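Long-range contacts in methylxanthine N3-demethylase NdmB (Pseudomonas putida, PDB 6ICL), which catalyses the N3-demethylation of theobromine and related methylxanthines with NADH and dioxygen, a Rieske non-heme iron oxygenase step in bacterial caffeine degradation: residues H38-L43 / M57-L62; V67-N72 / D101-P106; I75-D80 / F138-K143. All blocks are in the same frame, centred on the assembly; numbering follows the deposited sequence.

Contact 1: residues H38-L43 / M57-L62; sequences HPVCTL and MGVTLL
A chi1 of 177° carries CG of Leu-61 away from the backbone N and beside the carbonyl carbon, and its CD1 packs 3.6 Å from CB of His-38. The two side chains cross at about a right angle. CD1 also lies obliquely to the imidazole, near CG and CD2, whereas the other branch of Leu-61, CD2, turns to Val-40 and rests 4.0 Å from its CG1. One leucine thus spans two alternate residues of strand 38-42. In Val-40 and Val-59 alike, chi1 near -65° sets CG1 anti to the carbonyl carbon, and the valines interlock at right angles, CB of Val-40 standing 3.9 Å from CG2 of Val-59. Farther along, Cys-41 SG meets Met-57 SD at 3.8 Å, and the bend at chi3 of Met-57 brings CE beside the cysteine CB.

No hydrogen bond joins the segments; their axes pass 7.6 Å apart at 150°, which fits side-chain packing between the two outermost strands of the six-stranded antiparallel sheet. That sheet curls so that its edges face each other, with Leu-68 of strand 64-71 filling in beside Val-40 and Cys-41. The imidazole is fixed at its far end, where NE2 of His-38 is hydrogen-bonded to Leu-33 O. The chemistry is therefore apolar contact between two sheet edges, and the polar group at its margin finds its partner elsewhere.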
ATOM      1  N   HIS A  38       1.147 -30.953  20.405  1.00 35.62           N
ATOM      2  CA  HIS A  38       1.494 -29.571  20.097  1.00 35.24           C
ATOM      3  C   HIS A  38       0.237 -28.711  20.048  1.00 33.87           C
ATOM      4  O   HIS A  38      -0.799 -29.151  19.527  1.00 31.08           O
ATOM      5  CB  HIS A  38       2.211 -29.475  18.759  1.00 34.55           C
ATOM      6  CG  HIS A  38       3.492 -30.239  18.716  1.00 35.50           C
ATOM      7  ND1 HIS A  38       4.601 -29.861  19.433  1.00 30.91           N
ATOM      8  CD2 HIS A  38       3.830 -31.370  18.056  1.00 33.14           C
ATOM      9  CE1 HIS A  38       5.570 -30.734  19.222  1.00 38.86           C
ATOM     10  NE2 HIS A  38       5.130 -31.652  18.382  1.00 32.65           N
ATOM     11  N   PRO A  39       0.298 -27.483  20.553  1.00 29.92           N
ATOM     12  CA  PRO A  39      -0.846 -26.579  20.429  1.00 32.55           C
ATOM     13  C   PRO A  39      -0.912 -26.020  19.008  1.00 34.45           C
ATOM     14  O   PRO A  39       0.111 -25.660  18.414  1.00 31.37           O
ATOM     15  CB  PRO A  39      -0.536 -25.491  21.453  1.00 28.19           C
ATOM     16  CG  PRO A  39       1.019 -25.376  21.352  1.00 31.20           C
ATOM     17  CD  PRO A  39       1.517 -26.789  21.017  1.00 27.46           C
ATOM     18  N   VAL A  40      -2.123 -25.995  18.442  1.00 30.63           N
ATOM     19  CA  VAL A  40      -2.304 -25.465  17.096  1.00 31.35           C
ATOM     20  C   VAL A  40      -3.083 -24.151  17.078  1.00 35.09           C
ATOM     21  O   VAL A  40      -2.852 -23.329  16.180  1.00 34.35           O
ATOM     22  CB  VAL A  40      -2.959 -26.507  16.176  1.00 35.59           C
ATOM     23  CG1 VAL A  40      -1.971 -27.660  15.904  1.00 33.10           C
ATOM     24  CG2 VAL A  40      -4.295 -27.003  16.786  1.00 30.50           C
ATOM     25  N   CYS A  41      -3.952 -23.896  18.050  1.00 30.64           N
ATOM     26  CA  CYS A  41      -4.602 -22.596  18.152  1.00 31.91           C
ATOM     27  C   CYS A  41      -5.280 -22.527  19.514  1.00 33.70           C
ATOM     28  O   CYS A  41      -5.454 -23.544  20.187  1.00 32.22           O
ATOM     29  CB  CYS A  41      -5.625 -22.380  17.017  1.00 34.93           C
ATOM     30  SG  CYS A  41      -6.958 -23.639  17.025  1.00 35.03           S
ATOM     31  N   THR A  42      -5.621 -21.316  19.932  1.00 35.22           N
ATOM     32  CA  THR A  42      -6.448 -21.213  21.119  1.00 32.84           C
ATOM     33  C   THR A  42      -7.883 -21.562  20.745  1.00 37.58           C
ATOM     34  O   THR A  42      -8.265 -21.547  19.571  1.00 30.79           O
ATOM     35  CB  THR A  42      -6.381 -19.816  21.727  1.00 32.49           C
ATOM     36  OG1 THR A  42      -7.024 -18.875  20.847  1.00 32.70           O
ATOM     37  CG2 THR A  42      -4.914 -19.399  21.940  1.00 33.28           C
ATOM     38  N   LEU A  43      -8.671 -21.911  21.759  1.00 34.52           N
ATOM     39  CA  LEU A  43     -10.078 -22.197  21.532  1.00 35.43           C
ATOM     40  C   LEU A  43     -10.785 -20.990  20.917  1.00 33.42           C
ATOM     41  O   LEU A  43     -11.541 -21.126  19.946  1.00 32.01           O
ATOM     42  CB  LEU A  43     -10.723 -22.609  22.858  1.00 35.43           C
ATOM     43  CG  LEU A  43     -12.179 -23.041  22.790  1.00 39.08           C
ATOM     44  CD1 LEU A  43     -12.320 -24.115  21.720  1.00 33.95           C
ATOM     45  CD2 LEU A  43     -12.612 -23.565  24.182  1.00 32.27           C
ATOM     46  N   MET A  57     -11.406 -24.992  10.161  1.00 35.06           N
ATOM     47  CA  MET A  57     -10.306 -24.038  10.234  1.00 37.42           C
ATOM     48  C   MET A  57      -9.050 -24.762   9.782  1.00 36.63           C
ATOM     49  O   MET A  57      -8.930 -25.983   9.958  1.00 36.05           O
ATOM     50  CB  MET A  57     -10.134 -23.455  11.668  1.00 37.92           C
ATOM     51  CG  MET A  57      -8.740 -23.654  12.351  1.00 30.33           C
ATOM     52  SD  MET A  57      -8.482 -22.505  13.690  1.00 44.90           S
ATOM     53  CE  MET A  57      -6.931 -21.700  13.340  1.00 47.23           C
ATOM     54  N   GLY A  58      -8.128 -24.013   9.185  1.00 33.92           N
ATOM     55  CA  GLY A  58      -6.846 -24.555   8.746  1.00 30.85           C
ATOM     56  C   GLY A  58      -5.733 -24.162   9.710  1.00 33.47           C
ATOM     57  O   GLY A  58      -5.695 -23.033  10.191  1.00 33.68           O
ATOM     58  N   VAL A  59      -4.854 -25.128  10.010  1.00 33.91           N
ATOM     59  CA  VAL A  59      -3.638 -24.905  10.784  1.00 29.50           C
ATOM     60  C   VAL A  59      -2.542 -25.726  10.134  1.00 36.25           C
ATOM     61  O   VAL A  59      -2.801 -26.688   9.407  1.00 33.66           O
ATOM     62  CB  VAL A  59      -3.737 -25.307  12.277  1.00 34.60           C
ATOM     63  CG1 VAL A  59      -4.740 -24.442  13.025  1.00 32.00           C
ATOM     64  CG2 VAL A  59      -4.079 -26.815  12.421  1.00 30.85           C
ATOM     65  N   THR A  60      -1.299 -25.346  10.414  1.00 34.71           N
ATOM     66  CA  THR A  60      -0.145 -26.082   9.928  1.00 34.66           C
ATOM     67  C   THR A  60       0.689 -26.529  11.123  1.00 34.92           C
ATOM     68  O   THR A  60       0.971 -25.732  12.020  1.00 32.53           O
ATOM     69  CB  THR A  60       0.655 -25.223   8.943  1.00 38.56           C
ATOM     70  OG1 THR A  60      -0.206 -24.890   7.841  1.00 37.64           O
ATOM     71  CG2 THR A  60       1.861 -25.992   8.399  1.00 34.60           C
ATOM     72  N   LEU A  61       1.021 -27.820  11.160  1.00 34.13           N
ATOM     73  CA  LEU A  61       1.763 -28.420  12.265  1.00 36.61           C
ATOM     74  C   LEU A  61       2.817 -29.324  11.662  1.00 37.19           C
ATOM     75  O   LEU A  61       2.478 -30.263  10.936  1.00 34.17           O
ATOM     76  CB  LEU A  61       0.866 -29.232  13.202  1.00 28.92           C
ATOM     77  CG  LEU A  61       1.615 -29.940  14.345  1.00 32.90           C
ATOM     78  CD1 LEU A  61       2.429 -28.948  15.181  1.00 31.05           C
ATOM     79  CD2 LEU A  61       0.623 -30.685  15.250  1.00 32.85           C
ATOM     80  N   LEU A  62       4.081 -29.040  11.970  1.00 35.69           N
ATOM     81  CA  LEU A  62       5.204 -29.837  11.486  1.00 38.54           C
ATOM     82  C   LEU A  62       5.162 -29.946   9.969  1.00 36.17           C
ATOM     83  O   LEU A  62       5.472 -30.985   9.394  1.00 34.07           O
ATOM     84  CB  LEU A  62       5.228 -31.224  12.148  1.00 34.87           C
ATOM     85  CG  LEU A  62       5.605 -31.213  13.636  1.00 35.38           C
ATOM     86  CD1 LEU A  62       5.416 -32.595  14.268  1.00 37.44           C
ATOM     87  CD2 LEU A  62       7.034 -30.749  13.807  1.00 36.78           C
TER

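Contact 2: residues V67-N72 / D101-P106; sequences VLARLN and DYLECP. With FES (Fe2/s2 (inorganic) cluster), chain B.
Asp-101 meets Leu-71 and Asn-72 through CB, CG and OD2 in turn. Its CB lies 3.7 Å from CA of Leu-71, and its CG comes 3.4 Å from OD1 of Asn-72. At the tip, OD2 accepts the backbone N-H of Asn-72 at 2.7 Å. That donor arrives on the anti side, 26° out of the carboxylate plane. The bond is returned, for Asp-101 N donates to Asn-72 OD1 at 2.9 Å, with the donor tilted 24° from the carbonyl plane. Each residue thus grips the other's backbone N-H with its side chain. The amide and carboxylate lie antiparallel alongside each other, their planes 9° apart. Water 1 adds a third link, accepting from ND2 of Asn-72 and donating to Asp-101 O, while Glu-114 holds the same amide nitrogen.

Deeper in, CD2 of Leu-71 packs 3.6 Å from the carbonyl carbon of Tyr-102. CD1 of Leu-103 reaches Ala-69, whereas its CD2 meets Val-67 CG1 tip to tip at 4.0 Å. This apolar seam joins the six-stranded sheet to the smaller four-stranded sheet of the Rieske domain. Beyond strand 101-104, Cys-105 SG binds FE2 of the [2Fe-2S] cluster at 2.3 Å, a ligation shared with Cys-82. Reciprocal polar bonds therefore fix the start of the segment that leads to Cys-105, and aliphatic packing seats its middle.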
ATOM      1  N   VAL A  67      -7.006 -29.780   9.086  1.00 32.14           N
ATOM      2  CA  VAL A  67      -8.282 -29.093   9.260  1.00 30.46           C
ATOM      3  C   VAL A  67      -8.808 -29.411  10.653  1.00 31.68           C
ATOM      4  O   VAL A  67      -8.738 -30.561  11.106  1.00 32.53           O
ATOM      5  CB  VAL A  67      -9.297 -29.481   8.165  1.00 31.58           C
ATOM      6  CG1 VAL A  67      -9.450 -31.014   8.067  1.00 34.81           C
ATOM      7  CG2 VAL A  67     -10.642 -28.800   8.416  1.00 31.58           C
ATOM      8  N   LEU A  68      -9.276 -28.383  11.352  1.00 30.59           N
ATOM      9  CA  LEU A  68      -9.977 -28.518  12.615  1.00 30.65           C
ATOM     10  C   LEU A  68     -11.457 -28.258  12.377  1.00 37.02           C
ATOM     11  O   LEU A  68     -11.823 -27.315  11.665  1.00 30.80           O
ATOM     12  CB  LEU A  68      -9.444 -27.523  13.656  1.00 30.95           C
ATOM     13  CG  LEU A  68      -7.930 -27.565  13.932  1.00 34.80           C
ATOM     14  CD1 LEU A  68      -7.540 -26.527  14.966  1.00 31.08           C
ATOM     15  CD2 LEU A  68      -7.481 -28.968  14.384  1.00 32.73           C
ATOM     16  N   ALA A  69     -12.310 -29.089  12.964  1.00 33.65           N
ATOM     17  CA  ALA A  69     -13.739 -28.823  12.931  1.00 33.14           C
ATOM     18  C   ALA A  69     -14.366 -29.411  14.181  1.00 38.74           C
ATOM     19  O   ALA A  69     -13.901 -30.430  14.710  1.00 36.45           O
ATOM     20  CB  ALA A  69     -14.405 -29.420  11.691  1.00 33.70           C
ATOM     21  N   ARG A  70     -15.422 -28.766  14.651  1.00 33.66           N
ATOM     22  CA  ARG A  70     -16.137 -29.246  15.825  1.00 35.95           C
ATOM     23  C   ARG A  70     -17.338 -30.027  15.328  1.00 38.99           C
ATOM     24  O   ARG A  70     -18.244 -29.455  14.715  1.00 37.01           O
ATOM     25  CB  ARG A  70     -16.563 -28.111  16.751  1.00 34.91           C
ATOM     26  CG  ARG A  70     -17.325 -28.635  17.966  1.00 37.30           C
ATOM     27  CD  ARG A  70     -16.988 -27.844  19.197  1.00 34.54           C
ATOM     28  NE  ARG A  70     -17.146 -26.423  18.944  1.00 41.80           N
ATOM     29  CZ  ARG A  70     -16.709 -25.473  19.753  1.00 42.30           C
ATOM     30  NH1 ARG A  70     -16.084 -25.788  20.877  1.00 41.53           N
ATOM     31  NH2 ARG A  70     -16.906 -24.204  19.435  1.00 42.27           N
ATOM     32  N   LEU A  71     -17.313 -31.342  15.558  1.00 35.92           N
ATOM     33  CA  LEU A  71     -18.357 -32.266  15.142  1.00 39.18           C
ATOM     34  C   LEU A  71     -18.929 -32.908  16.405  1.00 45.22           C
ATOM     35  O   LEU A  71     -18.187 -33.537  17.168  1.00 37.80           O
ATOM     36  CB  LEU A  71     -17.802 -33.340  14.199  1.00 35.81           C
ATOM     37  CG  LEU A  71     -17.095 -32.904  12.906  1.00 42.58           C
ATOM     38  CD1 LEU A  71     -16.732 -34.116  12.064  1.00 38.65           C
ATOM     39  CD2 LEU A  71     -17.951 -31.943  12.098  1.00 41.75           C
ATOM     40  N   ASN A  72     -20.230 -32.719  16.637  1.00 46.62           N
ATOM     41  CA  ASN A  72     -20.916 -33.310  17.790  1.00 44.25           C
ATOM     42  C   ASN A  72     -20.201 -32.946  19.081  1.00 46.80           C
ATOM     43  O   ASN A  72     -19.875 -33.807  19.898  1.00 47.63           O
ATOM     44  CB  ASN A  72     -21.018 -34.827  17.644  1.00 44.42           C
ATOM     45  CG  ASN A  72     -21.527 -35.242  16.277  1.00 43.09           C
ATOM     46  OD1 ASN A  72     -22.604 -34.820  15.869  1.00 47.60           O
ATOM     47  ND2 ASN A  72     -20.746 -36.044  15.553  1.00 41.92           N
ATOM     48  N   ASP A 101     -23.015 -34.576  13.043  1.00 49.67           N
ATOM     49  CA  ASP A 101     -22.237 -33.575  12.322  1.00 44.63           C
ATOM     50  C   ASP A 101     -21.205 -34.213  11.401  1.00 39.89           C
ATOM     51  O   ASP A 101     -20.635 -35.266  11.697  1.00 44.75           O
ATOM     52  CB  ASP A 101     -21.532 -32.643  13.300  1.00 40.88           C
ATOM     53  CG  ASP A 101     -22.500 -31.854  14.134  1.00 42.73           C
ATOM     54  OD1 ASP A 101     -23.646 -31.684  13.675  1.00 45.69           O
ATOM     55  OD2 ASP A 101     -22.117 -31.402  15.238  1.00 45.02           O
ATOM     56  N   TYR A 102     -20.944 -33.536  10.287  1.00 39.99           N
ATOM     57  CA  TYR A 102     -19.964 -33.980   9.314  1.00 41.55           C
ATOM     58  C   TYR A 102     -19.174 -32.777   8.818  1.00 38.68           C
ATOM     59  O   TYR A 102     -19.641 -31.634   8.845  1.00 34.51           O
ATOM     60  CB  TYR A 102     -20.624 -34.708   8.130  1.00 40.13           C
ATOM     61  CG  TYR A 102     -21.399 -35.933   8.572  1.00 49.80           C
ATOM     62  CD1 TYR A 102     -20.765 -37.165   8.718  1.00 50.55           C
ATOM     63  CD2 TYR A 102     -22.758 -35.848   8.884  1.00 50.48           C
ATOM     64  CE1 TYR A 102     -21.469 -38.286   9.155  1.00 52.51           C
ATOM     65  CE2 TYR A 102     -23.474 -36.967   9.325  1.00 49.12           C
ATOM     66  CZ  TYR A 102     -22.822 -38.177   9.451  1.00 50.37           C
ATOM     67  OH  TYR A 102     -23.517 -39.281   9.888  1.00 59.30           O
ATOM     68  N   LEU A 103     -17.979 -33.063   8.348  1.00 38.08           N
ATOM     69  CA  LEU A 103     -17.145 -32.079   7.672  1.00 41.35           C
ATOM     70  C   LEU A 103     -17.345 -32.261   6.174  1.00 37.85           C
ATOM     71  O   LEU A 103     -16.978 -33.298   5.607  1.00 40.27           O
ATOM     72  CB  LEU A 103     -15.690 -32.246   8.084  1.00 36.78           C
ATOM     73  CG  LEU A 103     -14.652 -31.417   7.325  1.00 39.53           C
ATOM     74  CD1 LEU A 103     -14.865 -29.944   7.584  1.00 33.13           C
ATOM     75  CD2 LEU A 103     -13.302 -31.864   7.838  1.00 39.39           C
ATOM     76  N   GLU A 104     -17.945 -31.270   5.541  1.00 33.12           N
ATOM     77  CA  GLU A 104     -18.314 -31.365   4.138  1.00 40.55           C
ATOM     78  C   GLU A 104     -17.244 -30.715   3.274  1.00 36.07           C
ATOM     79  O   GLU A 104     -16.850 -29.580   3.534  1.00 34.56           O
ATOM     80  CB  GLU A 104     -19.663 -30.688   3.895  1.00 36.03           C
ATOM     81  CG  GLU A 104     -20.123 -30.774   2.466  1.00 36.41           C
ATOM     82  CD  GLU A 104     -21.404 -29.990   2.230  1.00 42.84           C
ATOM     83  OE1 GLU A 104     -21.387 -28.751   2.379  1.00 39.33           O
ATOM     84  OE2 GLU A 104     -22.436 -30.618   1.928  1.00 47.01           O
ATOM     85  N   CYS A 105     -16.795 -31.421   2.244  1.00 35.27           N
ATOM     86  CA  CYS A 105     -15.810 -30.836   1.338  1.00 36.28           C
ATOM     87  C   CYS A 105     -16.442 -29.688   0.543  1.00 36.54           C
ATOM     88  O   CYS A 105     -17.617 -29.760   0.178  1.00 34.91           O
ATOM     89  CB  CYS A 105     -15.264 -31.894   0.390  1.00 35.14           C
ATOM     90  SG  CYS A 105     -14.060 -31.233  -0.839  1.00 33.19           S
ATOM     91  N   PRO A 106     -15.690 -28.602   0.268  1.00 37.35           N
ATOM     92  CA  PRO A 106     -16.271 -27.485  -0.507  1.00 34.42           C
ATOM     93  C   PRO A 106     -16.476 -27.803  -1.968  1.00 34.61           C
ATOM     94  O   PRO A 106     -17.153 -27.028  -2.665  1.00 34.64           O
ATOM     95  CB  PRO A 106     -15.227 -26.365  -0.349  1.00 34.31           C
ATOM     96  CG  PRO A 106     -13.933 -27.102  -0.202  1.00 34.87           C
ATOM     97  CD  PRO A 106     -14.299 -28.309   0.674  1.00 33.26           C
TER
HETATM   98 FE1  FES B 400     -14.416 -33.742  -4.632  1.00 47.71          FE
HETATM   99 FE2  FES B 400     -13.709 -33.156  -2.035  1.00 33.81          FE
HETATM  100  S1  FES B 400     -12.517 -32.792  -3.854  1.00 36.14           S
HETATM  101  S2  FES B 400     -15.601 -33.956  -2.819  1.00 36.63           S
HETATM  102  O   HOH W   1     -20.534 -37.805  12.791  1.00 56.23           O

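Contact 3: residues I75-D80 / F138-K143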
ATOM      1  N   ILE A  75     -13.911 -31.229  18.885  1.00 39.37           N
ATOM      2  CA  ILE A  75     -13.032 -30.747  17.832  1.00 38.60           C
ATOM      3  C   ILE A  75     -12.172 -31.893  17.347  1.00 38.65           C
ATOM      4  O   ILE A  75     -11.516 -32.582  18.135  1.00 41.03           O
ATOM      5  CB  ILE A  75     -12.170 -29.589  18.339  1.00 39.49           C
ATOM      6  CG1 ILE A  75     -13.065 -28.486  18.891  1.00 34.81           C
ATOM      7  CG2 ILE A  75     -11.280 -29.052  17.213  1.00 33.76           C
ATOM      8  CD1 ILE A  75     -12.260 -27.313  19.405  1.00 38.28           C
ATOM      9  N   ILE A  76     -12.190 -32.111  16.049  1.00 37.06           N
ATOM     10  CA  ILE A  76     -11.363 -33.117  15.430  1.00 36.00           C
ATOM     11  C   ILE A  76     -10.279 -32.400  14.644  1.00 40.82           C
ATOM     12  O   ILE A  76     -10.393 -31.218  14.296  1.00 40.99           O
ATOM     13  CB  ILE A  76     -12.203 -34.027  14.513  1.00 41.38           C
ATOM     14  CG1 ILE A  76     -12.747 -33.191  13.366  1.00 42.28           C
ATOM     15  CG2 ILE A  76     -13.381 -34.607  15.287  1.00 38.43           C
ATOM     16  CD1 ILE A  76     -12.683 -33.861  12.023  1.00 41.00           C
ATOM     17  N   ALA A  77      -9.210 -33.130  14.370  1.00 38.08           N
ATOM     18  CA  ALA A  77      -8.117 -32.669  13.533  1.00 32.72           C
ATOM     19  C   ALA A  77      -7.916 -33.733  12.471  1.00 36.82           C
ATOM     20  O   ALA A  77      -7.839 -34.924  12.792  1.00 40.01           O
ATOM     21  CB  ALA A  77      -6.827 -32.447  14.354  1.00 30.20           C
ATOM     22  N   ALA A  78      -7.875 -33.326  11.210  1.00 33.58           N
ATOM     23  CA  ALA A  78      -7.687 -34.274  10.128  1.00 33.47           C
ATOM     24  C   ALA A  78      -6.791 -33.645   9.078  1.00 33.68           C
ATOM     25  O   ALA A  78      -6.506 -32.446   9.123  1.00 33.76           O
ATOM     26  CB  ALA A  78      -9.025 -34.694   9.511  1.00 38.57           C
ATOM     27  N   ALA A  79      -6.370 -34.461   8.113  1.00 33.24           N
ATOM     28  CA  ALA A  79      -5.587 -33.958   6.995  1.00 39.95           C
ATOM     29  C   ALA A  79      -6.448 -33.030   6.145  1.00 38.74           C
ATOM     30  O   ALA A  79      -7.583 -33.375   5.784  1.00 33.69           O
ATOM     31  CB  ALA A  79      -5.061 -35.113   6.148  1.00 36.38           C
ATOM     32  N   ASP A  80      -5.909 -31.853   5.826  1.00 36.95           N
ATOM     33  CA  ASP A  80      -6.661 -30.822   5.105  1.00 35.63           C
ATOM     34  C   ASP A  80      -6.642 -31.089   3.599  1.00 40.84           C
ATOM     35  O   ASP A  80      -6.170 -30.287   2.779  1.00 35.57           O
ATOM     36  CB  ASP A  80      -6.101 -29.441   5.418  1.00 33.45           C
ATOM     37  CG  ASP A  80      -7.051 -28.320   4.989  1.00 37.75           C
ATOM     38  OD1 ASP A  80      -8.240 -28.616   4.674  1.00 33.41           O
ATOM     39  OD2 ASP A  80      -6.596 -27.145   4.976  1.00 34.68           O
ATOM     40  N   PHE A 138      -6.522 -37.320  13.621  1.00 36.77           N
ATOM     41  CA  PHE A 138      -5.436 -37.268  14.593  1.00 38.58           C
ATOM     42  C   PHE A 138      -5.966 -37.014  15.993  1.00 37.45           C
ATOM     43  O   PHE A 138      -7.036 -36.433  16.173  1.00 39.23           O
ATOM     44  CB  PHE A 138      -4.375 -36.169  14.235  1.00 34.29           C
ATOM     45  CG  PHE A 138      -3.797 -36.328  12.864  1.00 37.40           C
ATOM     46  CD1 PHE A 138      -2.890 -37.341  12.589  1.00 40.17           C
ATOM     47  CD2 PHE A 138      -4.169 -35.475  11.837  1.00 36.12           C
ATOM     48  CE1 PHE A 138      -2.360 -37.494  11.303  1.00 43.35           C
ATOM     49  CE2 PHE A 138      -3.646 -35.632  10.549  1.00 42.26           C
ATOM     50  CZ  PHE A 138      -2.740 -36.635  10.286  1.00 41.34           C
ATOM     51  N   ASP A 139      -5.192 -37.446  16.989  1.00 41.11           N
ATOM     52  CA  ASP A 139      -5.444 -37.049  18.373  1.00 38.74           C
ATOM     53  C   ASP A 139      -5.613 -35.541  18.489  1.00 39.49           C
ATOM     54  O   ASP A 139      -4.806 -34.771  17.959  1.00 37.56           O
ATOM     55  CB  ASP A 139      -4.285 -37.469  19.269  1.00 41.58           C
ATOM     56  CG  ASP A 139      -4.263 -38.963  19.555  1.00 47.01           C
ATOM     57  OD1 ASP A 139      -5.218 -39.680  19.194  1.00 42.75           O
ATOM     58  OD2 ASP A 139      -3.253 -39.399  20.139  1.00 46.86           O
ATOM     59  N   CYS A 140      -6.620 -35.124  19.245  1.00 36.28           N
ATOM     60  CA  CYS A 140      -6.972 -33.716  19.325  1.00 39.38           C
ATOM     61  C   CYS A 140      -7.810 -33.524  20.571  1.00 34.54           C
ATOM     62  O   CYS A 140      -8.818 -34.206  20.738  1.00 43.79           O
ATOM     63  CB  CYS A 140      -7.742 -33.255  18.057  1.00 33.98           C
ATOM     64  SG  CYS A 140      -8.270 -31.507  18.084  1.00 40.90           S
ATOM     65  N   GLU A 141      -7.373 -32.629  21.454  1.00 39.39           N
ATOM     66  CA  GLU A 141      -8.060 -32.386  22.716  1.00 41.59           C
ATOM     67  C   GLU A 141      -7.887 -30.923  23.085  1.00 38.34           C
ATOM     68  O   GLU A 141      -6.840 -30.330  22.818  1.00 41.11           O
ATOM     69  CB  GLU A 141      -7.514 -33.258  23.874  1.00 41.73           C
ATOM     70  CG  GLU A 141      -7.553 -34.792  23.656  1.00 49.08           C
ATOM     71  CD  GLU A 141      -8.979 -35.377  23.511  1.00 55.95           C
ATOM     72  OE1 GLU A 141      -9.967 -34.649  23.787  1.00 55.14           O
ATOM     73  OE2 GLU A 141      -9.107 -36.559  23.091  1.00 58.56           O
ATOM     74  N   VAL A 142      -8.910 -30.354  23.713  1.00 35.37           N
ATOM     75  CA  VAL A 142      -8.859 -28.986  24.221  1.00 38.15           C
ATOM     76  C   VAL A 142      -8.418 -29.022  25.682  1.00 38.77           C
ATOM     77  O   VAL A 142      -9.034 -29.698  26.511  1.00 37.52           O
ATOM     78  CB  VAL A 142     -10.223 -28.289  24.069  1.00 40.00           C
ATOM     79  CG1 VAL A 142     -10.192 -26.891  24.711  1.00 38.07           C
ATOM     80  CG2 VAL A 142     -10.602 -28.169  22.599  1.00 37.00           C
ATOM     81  N   LYS A 143      -7.360 -28.293  26.013  1.00 37.69           N
ATOM     82  CA  LYS A 143      -6.964 -28.197  27.410  1.00 36.82           C
ATOM     83  C   LYS A 143      -6.401 -26.810  27.650  1.00 37.59           C
ATOM     84  O   LYS A 143      -5.658 -26.291  26.822  1.00 37.03           O
ATOM     85  CB  LYS A 143      -5.934 -29.270  27.784  1.00 41.85           C
ATOM     86  CG  LYS A 143      -5.779 -29.472  29.305  1.00 39.46           C
ATOM     87  CD  LYS A 143      -4.907 -30.680  29.607  1.00 38.67           C
ATOM     88  CE  LYS A 143      -4.849 -30.964  31.105  1.00 45.70           C
ATOM     89  NZ  LYS A 143      -4.078 -32.232  31.337  1.00 48.06           N
TER
HETATM   90  O   HOH W   2     -10.871 -35.563  18.363  1.00 47.53           O
HETATM   91  O   HOH W   3      -9.504 -35.801  15.776  1.00 38.36           O
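Ala-77 and Cys-140 form the apolar centre, their CB atoms 3.9 Å apart. SG of Cys-140, anti to the backbone N at chi1 178°, swings along strand 75-79 to CG2 of Ile-75 at 4.0 Å. At one end the side chains of Ile-75 and Val-142 cross at about a right angle, CD1 of Ile-75 lying 3.7 Å from CG2 of Val-142. At the other end the Phe-138 ring lies obliquely against the backbone of residues 77-79, with CE2 3.8 Å from Ala-79 N, and the side chain also packs on Leu-66 and Val-149. Cut back to an alanine, Phe-138 would lose its ring, which is likely to leave a gap beside this backbone and take an apolar partner from Leu-66 and Val-149.

Outward, the main chains take over. Phe-138 N donates to Ala-77 O at 2.9 Å (154°), the one direct hydrogen bond between the segments. The next link passes through water 3, which accepts from Ala-77 N and donates to Phe-138 O at 2.6 Å. Strands 75-79 and 138-143 thus run antiparallel, at 150°, but part toward Ile-75 and Val-142, with axes no closer than 6.1 Å. They are central neighbours in the six-stranded sheet of the Rieske domain, and their pairing, with a single direct hydrogen bond from Phe-138 N to Ala-77 O, depends for the rest on bridging water and apolar side chains.

From the N terminus, contact 1 closes a short loop through helix 43-48, bringing strand 57-61 back beside strand 38-42, the two edges of the six-stranded sheet. Contacts 2 and 3 open later, so contact 1 stands in series with both. Their segments alternate: 67-72, 75-80, 101-106, 138-143, and the two loops therefore cross. Contact 2 joins the larger sheet to the four-stranded sheet whose strand 100-104 runs into the cluster ligand Cys-105, while contact 3 brings the chain back into the larger sheet after that excursion. Strand 64-71 links all three, probably hydrogen-bonded through Leu-68 N to Met-57 O and through Val-67 N to Ala-78 O; Leu-43 packs on Ile-75 and Val-142.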